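Local coordinates for Beta/gama crystallin family protein (Methanosarcina acetivorans, PDB 3HZ2) that binds two calcium ions in a compact archaeal betagamma-crystallin domain built from a pair of Greek key motifs, at residues W45-Y50 / N76-F81. Sequence-based numbering, arbitrary orientation.
With CA (calcium ion), chain F; CA (calcium ion), chain E.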
ATOM      1  N   TRP A  45       3.156  -5.990  -5.299  1.00  9.01           N
ATOM      2  CA  TRP A  45       3.441  -5.620  -3.924  1.00  9.25           C
ATOM      3  C   TRP A  45       2.532  -6.304  -2.917  1.00  9.51           C
ATOM      4  O   TRP A  45       1.339  -6.494  -3.160  1.00 10.86           O
ATOM      5  CB  TRP A  45       3.323  -4.106  -3.753  1.00  9.81           C
ATOM      6  CG  TRP A  45       4.343  -3.325  -4.527  1.00  9.65           C
ATOM      7  CD1 TRP A  45       4.355  -3.091  -5.872  1.00  9.27           C
ATOM      8  CD2 TRP A  45       5.500  -2.676  -3.996  1.00  9.20           C
ATOM      9  NE1 TRP A  45       5.451  -2.330  -6.211  1.00  8.23           N
ATOM     10  CE2 TRP A  45       6.170  -2.062  -5.077  1.00  9.16           C
ATOM     11  CE3 TRP A  45       6.038  -2.553  -2.705  1.00  8.61           C
ATOM     12  CZ2 TRP A  45       7.351  -1.331  -4.908  1.00  9.61           C
ATOM     13  CZ3 TRP A  45       7.213  -1.829  -2.538  1.00 10.23           C
ATOM     14  CH2 TRP A  45       7.857  -1.226  -3.637  1.00  8.90           C
ATOM     15  N   ARG A  46       3.114  -6.662  -1.780  1.00  9.29           N
ATOM     16  CA  ARG A  46       2.385  -7.316  -0.705  1.00  9.67           C
ATOM     17  C   ARG A  46       2.182  -6.345   0.448  1.00  9.08           C
ATOM     18  O   ARG A  46       3.138  -5.728   0.925  1.00 10.38           O
ATOM     19  CB  ARG A  46       3.163  -8.538  -0.219  1.00  9.58           C
ATOM     20  CG  ARG A  46       2.572  -9.191   1.013  1.00 10.90           C
ATOM     21  CD  ARG A  46       3.224 -10.539   1.263  1.00 11.42           C
ATOM     22  NE  ARG A  46       2.949 -11.473   0.177  1.00 13.74           N
ATOM     23  CZ  ARG A  46       3.359 -12.735   0.164  1.00 16.24           C
ATOM     24  NH1 ARG A  46       4.064 -13.205   1.181  1.00 16.73           N
ATOM     25  NH2 ARG A  46       3.056 -13.528  -0.857  1.00 14.64           N
ATOM     26  N   PHE A  47       0.935  -6.213   0.893  1.00  9.12           N
ATOM     27  CA  PHE A  47       0.605  -5.312   1.987  1.00  8.21           C
ATOM     28  C   PHE A  47       0.218  -6.106   3.229  1.00  8.85           C
ATOM     29  O   PHE A  47      -0.624  -6.996   3.165  1.00 10.81           O
ATOM     30  CB  PHE A  47      -0.531  -4.374   1.563  1.00  9.22           C
ATOM     31  CG  PHE A  47      -0.200  -3.555   0.348  1.00  9.21           C
ATOM     32  CD1 PHE A  47      -0.308  -4.103  -0.928  1.00  8.84           C
ATOM     33  CD2 PHE A  47       0.292  -2.259   0.482  1.00  8.89           C
ATOM     34  CE1 PHE A  47       0.073  -3.373  -2.057  1.00  9.31           C
ATOM     35  CE2 PHE A  47       0.676  -1.522  -0.638  1.00  9.83           C
ATOM     36  CZ  PHE A  47       0.568  -2.081  -1.909  1.00  9.60           C
ATOM     37  N   TYR A  48       0.850  -5.773   4.350  1.00  9.45           N
ATOM     38  CA  TYR A  48       0.622  -6.453   5.623  1.00  8.56           C
ATOM     39  C   TYR A  48      -0.167  -5.598   6.597  1.00  9.79           C
ATOM     40  O   TYR A  48      -0.071  -4.371   6.582  1.00  9.93           O
ATOM     41  CB  TYR A  48       1.961  -6.812   6.264  1.00  8.45           C
ATOM     42  CG  TYR A  48       2.674  -7.976   5.621  1.00  9.50           C
ATOM     43  CD1 TYR A  48       2.437  -9.282   6.047  1.00  8.59           C
ATOM     44  CD2 TYR A  48       3.612  -7.773   4.607  1.00  9.12           C
ATOM     45  CE1 TYR A  48       3.126 -10.361   5.484  1.00  8.19           C
ATOM     46  CE2 TYR A  48       4.301  -8.842   4.040  1.00 10.73           C
ATOM     47  CZ  TYR A  48       4.055 -10.130   4.485  1.00  8.59           C
ATOM     48  OH  TYR A  48       4.754 -11.185   3.938  1.00 13.14           O
ATOM     49  N   GLU A  49      -0.936  -6.245   7.465  1.00  9.06           N
ATOM     50  CA  GLU A  49      -1.721  -5.485   8.418  1.00 10.67           C
ATOM     51  C   GLU A  49      -0.908  -5.030   9.628  1.00  9.71           C
ATOM     52  O   GLU A  49      -1.354  -4.190  10.377  1.00 10.25           O
ATOM     53  CB  GLU A  49      -2.947  -6.288   8.868  1.00 12.58           C
ATOM     54  CG  GLU A  49      -2.661  -7.428   9.810  1.00 15.54           C
ATOM     55  CD  GLU A  49      -3.922  -8.186  10.179  1.00 14.88           C
ATOM     56  OE1 GLU A  49      -4.917  -7.535  10.563  1.00 19.66           O
ATOM     57  OE2 GLU A  49      -3.917  -9.426  10.089  1.00 17.76           O
ATOM     58  N   TYR A  50       0.287  -5.568   9.829  1.00 10.05           N
ATOM     59  CA  TYR A  50       1.089  -5.150  10.979  1.00 10.61           C
ATOM     60  C   TYR A  50       2.455  -4.672  10.516  1.00 11.68           C
ATOM     61  O   TYR A  50       2.910  -5.053   9.440  1.00 11.53           O
ATOM     62  CB  TYR A  50       1.245  -6.316  11.961  1.00 13.94           C
ATOM     63  CG  TYR A  50      -0.062  -6.796  12.560  1.00 15.97           C
ATOM     64  CD1 TYR A  50      -0.225  -8.126  12.950  1.00 17.91           C
ATOM     65  CD2 TYR A  50      -1.137  -5.923  12.733  1.00 17.33           C
ATOM     66  CE1 TYR A  50      -1.424  -8.575  13.493  1.00 18.25           C
ATOM     67  CE2 TYR A  50      -2.342  -6.363  13.280  1.00 18.70           C
ATOM     68  CZ  TYR A  50      -2.477  -7.690  13.655  1.00 19.23           C
ATOM     69  OH  TYR A  50      -3.668  -8.132  14.185  1.00 23.30           O
ATOM     70  N   ASN A  76      -7.671   1.816   6.339  1.00  9.64           N
ATOM     71  CA  ASN A  76      -6.815   2.291   7.430  1.00  9.63           C
ATOM     72  C   ASN A  76      -6.167   1.170   8.226  1.00  9.20           C
ATOM     73  O   ASN A  76      -6.050   1.267   9.449  1.00  8.33           O
ATOM     74  CB  ASN A  76      -7.624   3.165   8.395  1.00  8.49           C
ATOM     75  CG  ASN A  76      -8.218   4.361   7.715  1.00  8.32           C
ATOM     76  OD1 ASN A  76      -7.728   4.769   6.679  1.00  5.99           O
ATOM     77  ND2 ASN A  76      -9.263   4.940   8.294  1.00  6.26           N
ATOM     78  N   SER A  77      -5.724   0.120   7.546  1.00  9.14           N
ATOM     79  CA  SER A  77      -5.135  -1.005   8.257  1.00 10.44           C
ATOM     80  C   SER A  77      -3.743  -1.428   7.804  1.00 10.46           C
ATOM     81  O   SER A  77      -3.082  -2.188   8.494  1.00 10.39           O
ATOM     82  CB  SER A  77      -6.065  -2.209   8.166  1.00 12.62           C
ATOM     83  OG  SER A  77      -6.146  -2.665   6.828  1.00 17.92           O
ATOM     84  N   ILE A  78      -3.298  -0.972   6.642  1.00  8.93           N
ATOM     85  CA  ILE A  78      -1.969  -1.359   6.175  1.00  9.39           C
ATOM     86  C   ILE A  78      -0.899  -0.775   7.093  1.00  8.85           C
ATOM     87  O   ILE A  78      -0.962   0.396   7.459  1.00 10.64           O
ATOM     88  CB  ILE A  78      -1.735  -0.881   4.725  1.00  9.55           C
ATOM     89  CG1 ILE A  78      -2.688  -1.631   3.789  1.00  9.48           C
ATOM     90  CG2 ILE A  78      -0.271  -1.099   4.326  1.00  9.44           C
ATOM     91  CD1 ILE A  78      -2.687  -1.129   2.367  1.00 11.40           C
ATOM     92  N   SER A  79       0.079  -1.596   7.476  1.00  9.62           N
ATOM     93  CA  SER A  79       1.149  -1.131   8.354  1.00  8.28           C
ATOM     94  C   SER A  79       2.547  -1.382   7.811  1.00  8.03           C
ATOM     95  O   SER A  79       3.533  -0.940   8.395  1.00 10.01           O
ATOM     96  CB  SER A  79       1.013  -1.763   9.737  1.00  9.94           C
ATOM     97  OG  SER A  79      -0.087  -1.195  10.418  1.00 10.63           O
ATOM     98  N   SER A  80       2.631  -2.102   6.699  1.00  8.22           N
ATOM     99  CA  SER A  80       3.911  -2.374   6.061  1.00  7.20           C
ATOM    100  C   SER A  80       3.659  -3.013   4.710  1.00  7.48           C
ATOM    101  O   SER A  80       2.603  -3.598   4.477  1.00  7.81           O
ATOM    102  CB  SER A  80       4.789  -3.298   6.926  1.00  5.12           C
ATOM    103  OG  SER A  80       4.199  -4.576   7.109  1.00  7.75           O
ATOM    104  N   PHE A  81       4.610  -2.865   3.800  1.00  7.24           N
ATOM    105  CA  PHE A  81       4.470  -3.466   2.484  1.00  8.62           C
ATOM    106  C   PHE A  81       5.821  -3.607   1.812  1.00  9.30           C
ATOM    107  O   PHE A  81       6.742  -2.830   2.070  1.00 10.11           O
ATOM    108  CB  PHE A  81       3.479  -2.672   1.605  1.00  8.75           C
ATOM    109  CG  PHE A  81       3.827  -1.215   1.410  1.00 10.33           C
ATOM    110  CD1 PHE A  81       4.745  -0.821   0.439  1.00  9.28           C
ATOM    111  CD2 PHE A  81       3.202  -0.234   2.175  1.00  8.93           C
ATOM    112  CE1 PHE A  81       5.033   0.527   0.232  1.00 10.51           C
ATOM    113  CE2 PHE A  81       3.482   1.116   1.978  1.00 11.15           C
ATOM    114  CZ  PHE A  81       4.398   1.498   1.006  1.00 10.81           C
TER
HETATM  115 CA    CA F 102      -2.473  -2.094  10.920  1.00 14.17          CA
HETATM  116 CA    CA E 101      -7.568   6.694   5.246  1.00  9.26          CA
HETATM  117  O   HOH W   1     -10.212   6.253   5.317  1.00 13.92           O
HETATM  118  O   HOH W   2      -6.813   7.889   7.397  1.00  8.33           O
HETATM  119  O   HOH W   3      -8.820   9.057   5.057  1.00 16.06           O
HETATM  120  O   HOH W   4      -5.018  -2.327  11.972  1.00 41.42           O
HETATM  121  O   HOH W   5      -1.437  -2.111  13.501  1.00 21.95           O
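Phe47 and Phe81 face each other as a non-hydrogen-bonded antiparallel pair, their rings on the same side of the sheet. Followed outward, Phe47 first sets CB against Ile78 CD1, then CG about equally near that methyl and Phe81 CB. CD2 makes the closest approach, 3.4 Å from Phe81 CB, and also touches Ile78 CD1; CE2 goes on to Phe81 CG. With CG anti to its carbonyl carbon (chi1 -58°), the ring lies beside that of Phe81, their planes inclined at 41°. A large apolar ring suits this place, for Val5 and Ile38 of the other sheet press on Phe47 as well. Trp45 extends the layer, its CE3 meeting the edge of the Phe81 ring 3.8 Å from CD1. Replaced by an alanine, Phe47 would probably leave a gap between Ile78 and Phe81, whose ring could then shift.

Next along, Tyr48 N donates a nearly straight bond to Ser80 O (2.8 Å, 172°), while Tyr48 O accepts from Ser79 N; two residues opposite one make a classic beta bulge. A small hydroxyl serves Ser80 well, because OG reaches back to Tyr50 O at 2.7 Å and also bonds Tyr53 N. The bulge and the corner at Glu49 bring oxygens together around a calcium ion: Glu49 O at 2.4 Å, Ser77 O, and Ser79 OG at 2.6 Å, with two waters and Asp33 OD1. Ser79's short side chain suits this reach, and its OG also hydrogen-bonds Asn32 OD1. Glu49 binds through its backbone, so its carboxylate can pair with Arg56. Asn76 OD1 binds the second calcium, with Glu9, Lys34 and Ser36. Such paired sites, shared between two Greek keys, are the calcium-binding motif of betagamma-crystallins.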